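Local coordinates for protein glycosyl hydrolase, family 38 (Enterococcus faecalis, PDB 5KBP) that probably hydrolyses alpha-mannosidic linkages in carbohydrates, as a bacterial alpha-mannosidase of glycoside hydrolase family 38, at residues L84-F89 with Q115-P120; Y90-D95 with L123-D128. All blocks are in the same frame, centred on the assembly; numbering follows the deposited sequence.

Contact 1 (L84-F89 with Q115-P120); sequences LKIGPF and QKWGAP
Ile-86 reaches out from the loop that follows strand 84-85 and meets Trp-117 at the end of helix 100-117. Its long branch does most of the work. CB sets CG1 between the backbone N and the carbonyl carbon (chi1 64°), and CG1 passes Ala-119 O at 3.8 Å. From there the chain runs on extended, so that CD1 closes on Trp-117 CB at 3.6 Å and also lies near CG and CD1 of the indole, oblique to the ring. The two side chains cross at about a right angle, which makes this a contact of one methyl with the root of the tryptophan rather than a stack.

The main chain of Ile-86 is engaged as well. A water accepts from Ile-86 N at 3.2 Å and donates to Ala-119 O at 2.7 Å, bridging the two backbones beside the apolar contact. Ile-86 O takes a CA-H...O contact from Pro-120 CA at 3.3 Å, bent to 135° at the hydrogen. Further along, Pro-88, which follows a cis peptide bond, lays its CB against Pro-120 CB at 3.8 Å. Between Ile-86 and Pro-88 the chain passes Pro-120 at Gly-87, whose phi is positive; the CA atoms of Gly-87 and Pro-120 are 4.7 Å apart.

Gly-118 is the first residue to leave the helical conformation and leads the chain back alongside 84-89, where Ile-86 and Val-121 share a backbone hydrogen bond. Leu-61 of helix 59-65 touches both Ile-86 and Trp-117, while the indole also packs on Val-75 and Val-79 of helix 72-80.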
ATOM      1  N   LEU A  84     -30.987   2.839   8.122  1.00 47.10           N
ATOM      2  CA  LEU A  84     -29.743   2.826   7.362  1.00 44.61           C
ATOM      3  C   LEU A  84     -29.887   1.760   6.282  1.00 40.81           C
ATOM      4  O   LEU A  84     -29.812   0.560   6.572  1.00 47.79           O
ATOM      5  CB  LEU A  84     -28.540   2.559   8.264  1.00 50.39           C
ATOM      6  CG  LEU A  84     -27.183   2.981   7.694  1.00 45.48           C
ATOM      7  CD1 LEU A  84     -27.227   4.435   7.259  1.00 35.32           C
ATOM      8  CD2 LEU A  84     -26.077   2.759   8.713  1.00 50.63           C
ATOM      9  N   LYS A  85     -30.110   2.198   5.046  1.00 41.53           N
ATOM     10  CA  LYS A  85     -30.353   1.300   3.925  1.00 38.93           C
ATOM     11  C   LYS A  85     -29.020   0.908   3.297  1.00 44.63           C
ATOM     12  O   LYS A  85     -28.279   1.772   2.815  1.00 47.21           O
ATOM     13  CB  LYS A  85     -31.263   1.971   2.899  1.00 47.99           C
ATOM     14  CG  LYS A  85     -32.597   2.453   3.458  1.00 56.25           C
ATOM     15  CD  LYS A  85     -33.500   1.289   3.836  1.00 60.69           C
ATOM     16  CE  LYS A  85     -34.916   1.764   4.127  1.00 70.76           C
ATOM     17  NZ  LYS A  85     -35.831   0.634   4.450  1.00 71.46           N
ATOM     18  N   ILE A  86     -28.721  -0.392   3.294  1.00 50.68           N
ATOM     19  CA  ILE A  86     -27.414  -0.894   2.894  1.00 42.43           C
ATOM     20  C   ILE A  86     -27.565  -1.853   1.719  1.00 39.30           C
ATOM     21  O   ILE A  86     -28.633  -2.422   1.473  1.00 45.43           O
ATOM     22  CB  ILE A  86     -26.689  -1.590   4.062  1.00 40.76           C
ATOM     23  CG1 ILE A  86     -27.463  -2.837   4.496  1.00 45.14           C
ATOM     24  CG2 ILE A  86     -26.526  -0.633   5.232  1.00 38.12           C
ATOM     25  CD1 ILE A  86     -26.726  -3.705   5.487  1.00 41.63           C
ATOM     26  N   GLY A  87     -26.464  -2.033   0.991  1.00 43.84           N
ATOM     27  CA  GLY A  87     -26.402  -3.000  -0.079  1.00 40.53           C
ATOM     28  C   GLY A  87     -27.095  -2.533  -1.342  1.00 39.91           C
ATOM     29  O   GLY A  87     -27.511  -1.378  -1.458  1.00 39.54           O
ATOM     30  N   PRO A  88     -27.265  -3.446  -2.312  1.00 38.47           N
ATOM     31  CA  PRO A  88     -26.942  -4.871  -2.181  1.00 37.16           C
ATOM     32  C   PRO A  88     -25.520  -5.254  -2.588  1.00 36.98           C
ATOM     33  O   PRO A  88     -25.186  -6.438  -2.553  1.00 46.04           O
ATOM     34  CB  PRO A  88     -27.947  -5.525  -3.124  1.00 42.40           C
ATOM     35  CG  PRO A  88     -28.094  -4.521  -4.230  1.00 42.82           C
ATOM     36  CD  PRO A  88     -27.910  -3.151  -3.604  1.00 35.32           C
ATOM     37  N   PHE A  89     -24.704  -4.280  -2.973  1.00 47.25           N
ATOM     38  CA  PHE A  89     -23.357  -4.546  -3.453  1.00 42.98           C
ATOM     39  C   PHE A  89     -22.338  -4.341  -2.337  1.00 47.42           C
ATOM     40  O   PHE A  89     -22.628  -3.769  -1.284  1.00 46.22           O
ATOM     41  CB  PHE A  89     -23.015  -3.645  -4.647  1.00 43.39           C
ATOM     42  CG  PHE A  89     -23.871  -3.880  -5.859  1.00 46.68           C
ATOM     43  CD1 PHE A  89     -24.585  -5.057  -6.013  1.00 44.45           C
ATOM     44  CD2 PHE A  89     -23.954  -2.918  -6.853  1.00 51.04           C
ATOM     45  CE1 PHE A  89     -25.371  -5.267  -7.133  1.00 37.29           C
ATOM     46  CE2 PHE A  89     -24.736  -3.123  -7.975  1.00 53.56           C
ATOM     47  CZ  PHE A  89     -25.446  -4.298  -8.114  1.00 46.79           C
ATOM     48  N   GLN A 115     -26.698  -9.600   4.877  1.00 46.57           N
ATOM     49  CA  GLN A 115     -27.404 -10.501   5.778  1.00 48.13           C
ATOM     50  C   GLN A 115     -26.820 -10.486   7.184  1.00 40.57           C
ATOM     51  O   GLN A 115     -27.530 -10.823   8.138  1.00 44.76           O
ATOM     52  CB  GLN A 115     -27.387 -11.926   5.220  1.00 52.35           C
ATOM     53  CG  GLN A 115     -28.065 -12.073   3.864  1.00 49.67           C
ATOM     54  CD  GLN A 115     -29.537 -11.717   3.909  1.00 58.12           C
ATOM     55  OE1 GLN A 115     -30.199 -11.904   4.930  1.00 70.99           O
ATOM     56  NE2 GLN A 115     -30.055 -11.196   2.803  1.00 54.39           N
ATOM     57  N   LYS A 116     -25.549 -10.104   7.337  1.00 41.37           N
ATOM     58  CA  LYS A 116     -24.966 -10.005   8.670  1.00 48.10           C
ATOM     59  C   LYS A 116     -25.550  -8.837   9.452  1.00 49.77           C
ATOM     60  O   LYS A 116     -25.650  -8.904  10.682  1.00 46.51           O
ATOM     61  CB  LYS A 116     -23.447  -9.870   8.571  1.00 47.14           C
ATOM     62  CG  LYS A 116     -22.762 -11.054   7.909  1.00 55.30           C
ATOM     63  CD  LYS A 116     -21.273 -10.802   7.724  1.00 61.70           C
ATOM     64  CE  LYS A 116     -20.600 -11.962   7.005  1.00 62.73           C
ATOM     65  NZ  LYS A 116     -19.154 -11.704   6.755  1.00 59.94           N
ATOM     66  N   TRP A 117     -25.938  -7.766   8.761  1.00 47.61           N
ATOM     67  CA  TRP A 117     -26.529  -6.600   9.408  1.00 38.28           C
ATOM     68  C   TRP A 117     -28.050  -6.667   9.442  1.00 43.28           C
ATOM     69  O   TRP A 117     -28.663  -6.304  10.453  1.00 53.52           O
ATOM     70  CB  TRP A 117     -26.082  -5.322   8.693  1.00 37.65           C
ATOM     71  CG  TRP A 117     -24.602  -5.134   8.690  1.00 48.95           C
ATOM     72  CD1 TRP A 117     -23.739  -5.419   7.673  1.00 55.45           C
ATOM     73  CD2 TRP A 117     -23.804  -4.628   9.764  1.00 45.03           C
ATOM     74  NE1 TRP A 117     -22.453  -5.116   8.045  1.00 52.02           N
ATOM     75  CE2 TRP A 117     -22.465  -4.629   9.326  1.00 49.98           C
ATOM     76  CE3 TRP A 117     -24.093  -4.171  11.053  1.00 43.16           C
ATOM     77  CZ2 TRP A 117     -21.418  -4.192  10.130  1.00 51.46           C
ATOM     78  CZ3 TRP A 117     -23.052  -3.737  11.849  1.00 51.48           C
ATOM     79  CH2 TRP A 117     -21.732  -3.751  11.385  1.00 52.85           C
ATOM     80  N   GLY A 118     -28.670  -7.123   8.358  1.00 72.11           N
ATOM     81  CA  GLY A 118     -30.112  -7.236   8.296  1.00 64.58           C
ATOM     82  C   GLY A 118     -30.602  -7.761   6.963  1.00 67.27           C
ATOM     83  O   GLY A 118     -30.947  -8.941   6.842  1.00 67.03           O
ATOM     84  N   ALA A 119     -30.625  -6.891   5.953  1.00 56.93           N
ATOM     85  CA  ALA A 119     -31.106  -7.229   4.620  1.00 56.59           C
ATOM     86  C   ALA A 119     -30.716  -6.123   3.648  1.00 49.91           C
ATOM     87  O   ALA A 119     -30.603  -4.958   4.047  1.00 53.49           O
ATOM     88  CB  ALA A 119     -32.622  -7.435   4.618  1.00 54.28           C
ATOM     89  N   PRO A 120     -30.497  -6.440   2.375  1.00 49.20           N
ATOM     90  CA  PRO A 120     -30.087  -5.416   1.412  1.00 46.30           C
ATOM     91  C   PRO A 120     -31.264  -4.713   0.759  1.00 46.68           C
ATOM     92  O   PRO A 120     -32.374  -5.240   0.660  1.00 45.76           O
ATOM     93  CB  PRO A 120     -29.305  -6.230   0.372  1.00 47.45           C
ATOM     94  CG  PRO A 120     -30.002  -7.554   0.369  1.00 44.70           C
ATOM     95  CD  PRO A 120     -30.466  -7.793   1.789  1.00 50.23           C
TER
HETATM   96  O   HOH W   1     -31.138  -2.323   4.059  1.00 40.12           O

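Contact 2 (Y90-D95 with L123-D128)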
ATOM      1  N   TYR A  90     -21.120  -4.825  -2.585  1.00 46.41           N
ATOM      2  CA  TYR A  90     -20.009  -4.551  -1.682  1.00 42.20           C
ATOM      3  C   TYR A  90     -19.359  -3.213  -2.015  1.00 38.47           C
ATOM      4  O   TYR A  90     -19.093  -2.402  -1.122  1.00 37.17           O
ATOM      5  CB  TYR A  90     -18.990  -5.690  -1.753  1.00 43.34           C
ATOM      6  CG  TYR A  90     -17.748  -5.487  -0.916  1.00 40.84           C
ATOM      7  CD1 TYR A  90     -17.797  -5.566   0.471  1.00 42.83           C
ATOM      8  CD2 TYR A  90     -16.521  -5.230  -1.514  1.00 38.84           C
ATOM      9  CE1 TYR A  90     -16.659  -5.385   1.239  1.00 38.45           C
ATOM     10  CE2 TYR A  90     -15.379  -5.048  -0.756  1.00 35.95           C
ATOM     11  CZ  TYR A  90     -15.454  -5.126   0.619  1.00 42.28           C
ATOM     12  OH  TYR A  90     -14.318  -4.946   1.376  1.00 42.96           O
ATOM     13  N   ILE A  91     -19.107  -2.966  -3.300  1.00 39.99           N
ATOM     14  CA  ILE A  91     -18.605  -1.688  -3.786  1.00 45.35           C
ATOM     15  C   ILE A  91     -19.372  -1.327  -5.052  1.00 47.20           C
ATOM     16  O   ILE A  91     -20.054  -2.159  -5.653  1.00 48.79           O
ATOM     17  CB  ILE A  91     -17.085  -1.717  -4.058  1.00 45.06           C
ATOM     18  CG1 ILE A  91     -16.694  -2.982  -4.831  1.00 44.93           C
ATOM     19  CG2 ILE A  91     -16.305  -1.630  -2.757  1.00 46.15           C
ATOM     20  CD1 ILE A  91     -16.674  -2.815  -6.337  1.00 44.50           C
ATOM     21  N   LEU A  92     -19.253  -0.063  -5.451  1.00 42.65           N
ATOM     22  CA  LEU A  92     -19.815   0.417  -6.709  1.00 45.31           C
ATOM     23  C   LEU A  92     -18.718   0.356  -7.765  1.00 48.18           C
ATOM     24  O   LEU A  92     -17.796   1.176  -7.758  1.00 56.66           O
ATOM     25  CB  LEU A  92     -20.359   1.835  -6.560  1.00 34.71           C
ATOM     26  CG  LEU A  92     -21.460   2.050  -5.522  1.00 47.33           C
ATOM     27  CD1 LEU A  92     -22.053   3.445  -5.669  1.00 47.98           C
ATOM     28  CD2 LEU A  92     -22.535   0.978  -5.634  1.00 41.24           C
ATOM     29  N   GLN A  93     -18.818  -0.610  -8.669  1.00 42.62           N
ATOM     30  CA  GLN A  93     -17.736  -0.938  -9.582  1.00 48.42           C
ATOM     31  C   GLN A  93     -17.927  -0.276 -10.941  1.00 53.11           C
ATOM     32  O   GLN A  93     -18.970   0.306 -11.245  1.00 63.21           O
ATOM     33  CB  GLN A  93     -17.631  -2.456  -9.765  1.00 51.32           C
ATOM     34  CG  GLN A  93     -18.644  -3.036 -10.750  1.00 59.22           C
ATOM     35  CD  GLN A  93     -20.036  -3.187 -10.164  1.00 67.00           C
ATOM     36  OE1 GLN A  93     -20.347  -2.626  -9.112  1.00 67.81           O
ATOM     37  NE2 GLN A  93     -20.881  -3.955 -10.842  1.00 73.11           N
ATOM     38  N   ASP A  94     -16.885  -0.376 -11.762  1.00 51.22           N
ATOM     39  CA  ASP A  94     -17.004  -0.159 -13.194  1.00 54.26           C
ATOM     40  C   ASP A  94     -17.377  -1.484 -13.844  1.00 51.80           C
ATOM     41  O   ASP A  94     -16.733  -2.508 -13.590  1.00 47.41           O
ATOM     42  CB  ASP A  94     -15.702   0.378 -13.786  1.00 55.90           C
ATOM     43  CG  ASP A  94     -15.805   0.634 -15.279  1.00 65.23           C
ATOM     44  OD1 ASP A  94     -15.627  -0.323 -16.062  1.00 70.98           O
ATOM     45  OD2 ASP A  94     -16.074   1.789 -15.669  1.00 69.36           O
ATOM     46  N   ASP A  95     -18.417  -1.463 -14.677  1.00 61.42           N
ATOM     47  CA  ASP A  95     -18.969  -2.709 -15.202  1.00 61.31           C
ATOM     48  C   ASP A  95     -17.985  -3.419 -16.124  1.00 55.96           C
ATOM     49  O   ASP A  95     -17.678  -4.600 -15.930  1.00 52.91           O
ATOM     50  CB  ASP A  95     -20.286  -2.433 -15.927  1.00 77.80           C
ATOM     51  CG  ASP A  95     -21.473  -2.390 -14.982  1.00 92.04           C
ATOM     52  OD1 ASP A  95     -21.327  -2.849 -13.830  1.00 96.38           O
ATOM     53  OD2 ASP A  95     -22.550  -1.910 -15.391  1.00 98.53           O
ATOM     54  N   LEU A 123     -32.219  -3.327  -5.011  1.00 43.97           N
ATOM     55  CA  LEU A 123     -32.131  -2.451  -6.173  1.00 48.81           C
ATOM     56  C   LEU A 123     -30.701  -2.449  -6.686  1.00 50.23           C
ATOM     57  O   LEU A 123     -29.773  -2.142  -5.932  1.00 45.35           O
ATOM     58  CB  LEU A 123     -32.572  -1.026  -5.824  1.00 45.56           C
ATOM     59  CG  LEU A 123     -32.345   0.026  -6.910  1.00 48.06           C
ATOM     60  CD1 LEU A 123     -33.271  -0.214  -8.095  1.00 44.92           C
ATOM     61  CD2 LEU A 123     -32.526   1.428  -6.349  1.00 43.82           C
ATOM     62  N   GLY A 124     -30.524  -2.787  -7.960  1.00 50.27           N
ATOM     63  CA  GLY A 124     -29.237  -2.605  -8.603  1.00 45.84           C
ATOM     64  C   GLY A 124     -28.886  -1.133  -8.663  1.00 43.32           C
ATOM     65  O   GLY A 124     -29.656  -0.330  -9.195  1.00 50.59           O
ATOM     66  N   TYR A 125     -27.735  -0.760  -8.115  1.00 48.37           N
ATOM     67  CA  TYR A 125     -27.367   0.643  -7.936  1.00 46.61           C
ATOM     68  C   TYR A 125     -26.169   0.951  -8.829  1.00 47.53           C
ATOM     69  O   TYR A 125     -25.034   0.590  -8.508  1.00 49.23           O
ATOM     70  CB  TYR A 125     -27.068   0.925  -6.465  1.00 47.65           C
ATOM     71  CG  TYR A 125     -27.231   2.371  -6.050  1.00 41.53           C
ATOM     72  CD1 TYR A 125     -28.466   3.001  -6.128  1.00 49.15           C
ATOM     73  CD2 TYR A 125     -26.157   3.097  -5.553  1.00 38.89           C
ATOM     74  CE1 TYR A 125     -28.621   4.323  -5.741  1.00 43.10           C
ATOM     75  CE2 TYR A 125     -26.303   4.415  -5.162  1.00 40.27           C
ATOM     76  CZ  TYR A 125     -27.537   5.023  -5.257  1.00 44.34           C
ATOM     77  OH  TYR A 125     -27.684   6.335  -4.870  1.00 43.51           O
ATOM     78  N   PHE A 126     -26.426   1.623  -9.951  1.00 51.42           N
ATOM     79  CA  PHE A 126     -25.380   2.054 -10.881  1.00 55.26           C
ATOM     80  C   PHE A 126     -25.518   3.547 -11.163  1.00 64.22           C
ATOM     81  O   PHE A 126     -25.705   3.960 -12.311  1.00 69.79           O
ATOM     82  CB  PHE A 126     -25.446   1.254 -12.181  1.00 46.90           C
ATOM     83  CG  PHE A 126     -25.425  -0.233 -11.985  1.00 52.30           C
ATOM     84  CD1 PHE A 126     -24.224  -0.917 -11.909  1.00 52.40           C
ATOM     85  CD2 PHE A 126     -26.607  -0.949 -11.887  1.00 47.07           C
ATOM     86  CE1 PHE A 126     -24.200  -2.284 -11.734  1.00 55.74           C
ATOM     87  CE2 PHE A 126     -26.589  -2.319 -11.711  1.00 50.28           C
ATOM     88  CZ  PHE A 126     -25.383  -2.985 -11.635  1.00 52.36           C
ATOM     89  N   PRO A 127     -25.405   4.393 -10.135  1.00 53.57           N
ATOM     90  CA  PRO A 127     -25.716   5.817 -10.340  1.00 50.23           C
ATOM     91  C   PRO A 127     -24.715   6.542 -11.221  1.00 49.56           C
ATOM     92  O   PRO A 127     -25.095   7.504 -11.900  1.00 54.14           O
ATOM     93  CB  PRO A 127     -25.722   6.377  -8.912  1.00 50.04           C
ATOM     94  CG  PRO A 127     -24.763   5.508  -8.179  1.00 52.79           C
ATOM     95  CD  PRO A 127     -24.907   4.129  -8.773  1.00 52.65           C
ATOM     96  N   ASP A 128     -23.453   6.109 -11.245  1.00 51.54           N
ATOM     97  CA  ASP A 128     -22.412   6.825 -11.972  1.00 62.31           C
ATOM     98  C   ASP A 128     -21.548   5.890 -12.813  1.00 67.15           C
ATOM     99  O   ASP A 128     -20.427   6.255 -13.179  1.00 81.34           O
ATOM    100  CB  ASP A 128     -21.538   7.623 -10.999  1.00 71.85           C
ATOM    101  CG  ASP A 128     -20.832   8.783 -11.664  1.00 83.10           C
ATOM    102  OD1 ASP A 128     -21.340   9.274 -12.694  1.00 86.33           O
ATOM    103  OD2 ASP A 128     -19.770   9.204 -11.159  1.00 86.52           O
TER
HETATM  104  O   HOH W   2     -22.368  -0.109  -9.158  1.00 48.30           O
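Leu-92 supplies the apolar side of this contact. With CG beside the backbone N (chi1 -59°), its two methyls face one ring edge and the backbone of Tyr-125: CD1 comes to the edge, near the ring plane, 4.1 Å from Tyr-125 CD2, and CD2 lies 3.8 Å from Tyr-125 O. CD1 also touches Pro-127 CG at 4.2 Å, and Pro-127 CB in turn lies over one face of the tyrosine ring, toward its rim.

Polar groups meet the other aromatic. Gln-93 NE2 sits in the plane of the Phe-126 ring, 3.8 Å from CE1, with amide and ring turned 65° apart; its hydrogen bond goes instead to Asn-103 OD1. Asp-95 OD1 approaches the same CE1 obliquely, at 3.6 Å.

A single water bridges the two chains by hydrogen bonds, donating to Gln-93 OE1 at 3.2 Å and to Tyr-125 O at 2.8 Å. The bend of the glutamine at chi2 (-78°) turns its amide toward this water and Phe-126.

The whole contact is buried. It joins the loop leading to helix 100-117 with strand 124-126, an outermost strand, within this chain, of the five-stranded mixed sheet, in which Gly-124 makes backbone hydrogen bonds to Ala-147 and Ala-149 of strand 147-150.

How the contacts relate
Contacts 1 and 2 link the chain that leads into helix 100-117 with the end of that helix and the strand that follows it. Contact 1 lies farther out, about 25 Å from the chain centre against about 15 Å for the centre of contact 2, and is partly buried; contact 2 is fully buried. The outer one packs an isoleucine on a tryptophan at a helix end and one proline on another just beyond it, whereas the inner one adds an amide and a carboxylate beside a phenylalanine ring. Each has one bridging water, backbone to backbone in contact 1, side chain to backbone in contact 2. Phe-89 joins them, its CE2 packing 3.7 Å from Phe-126 CZ.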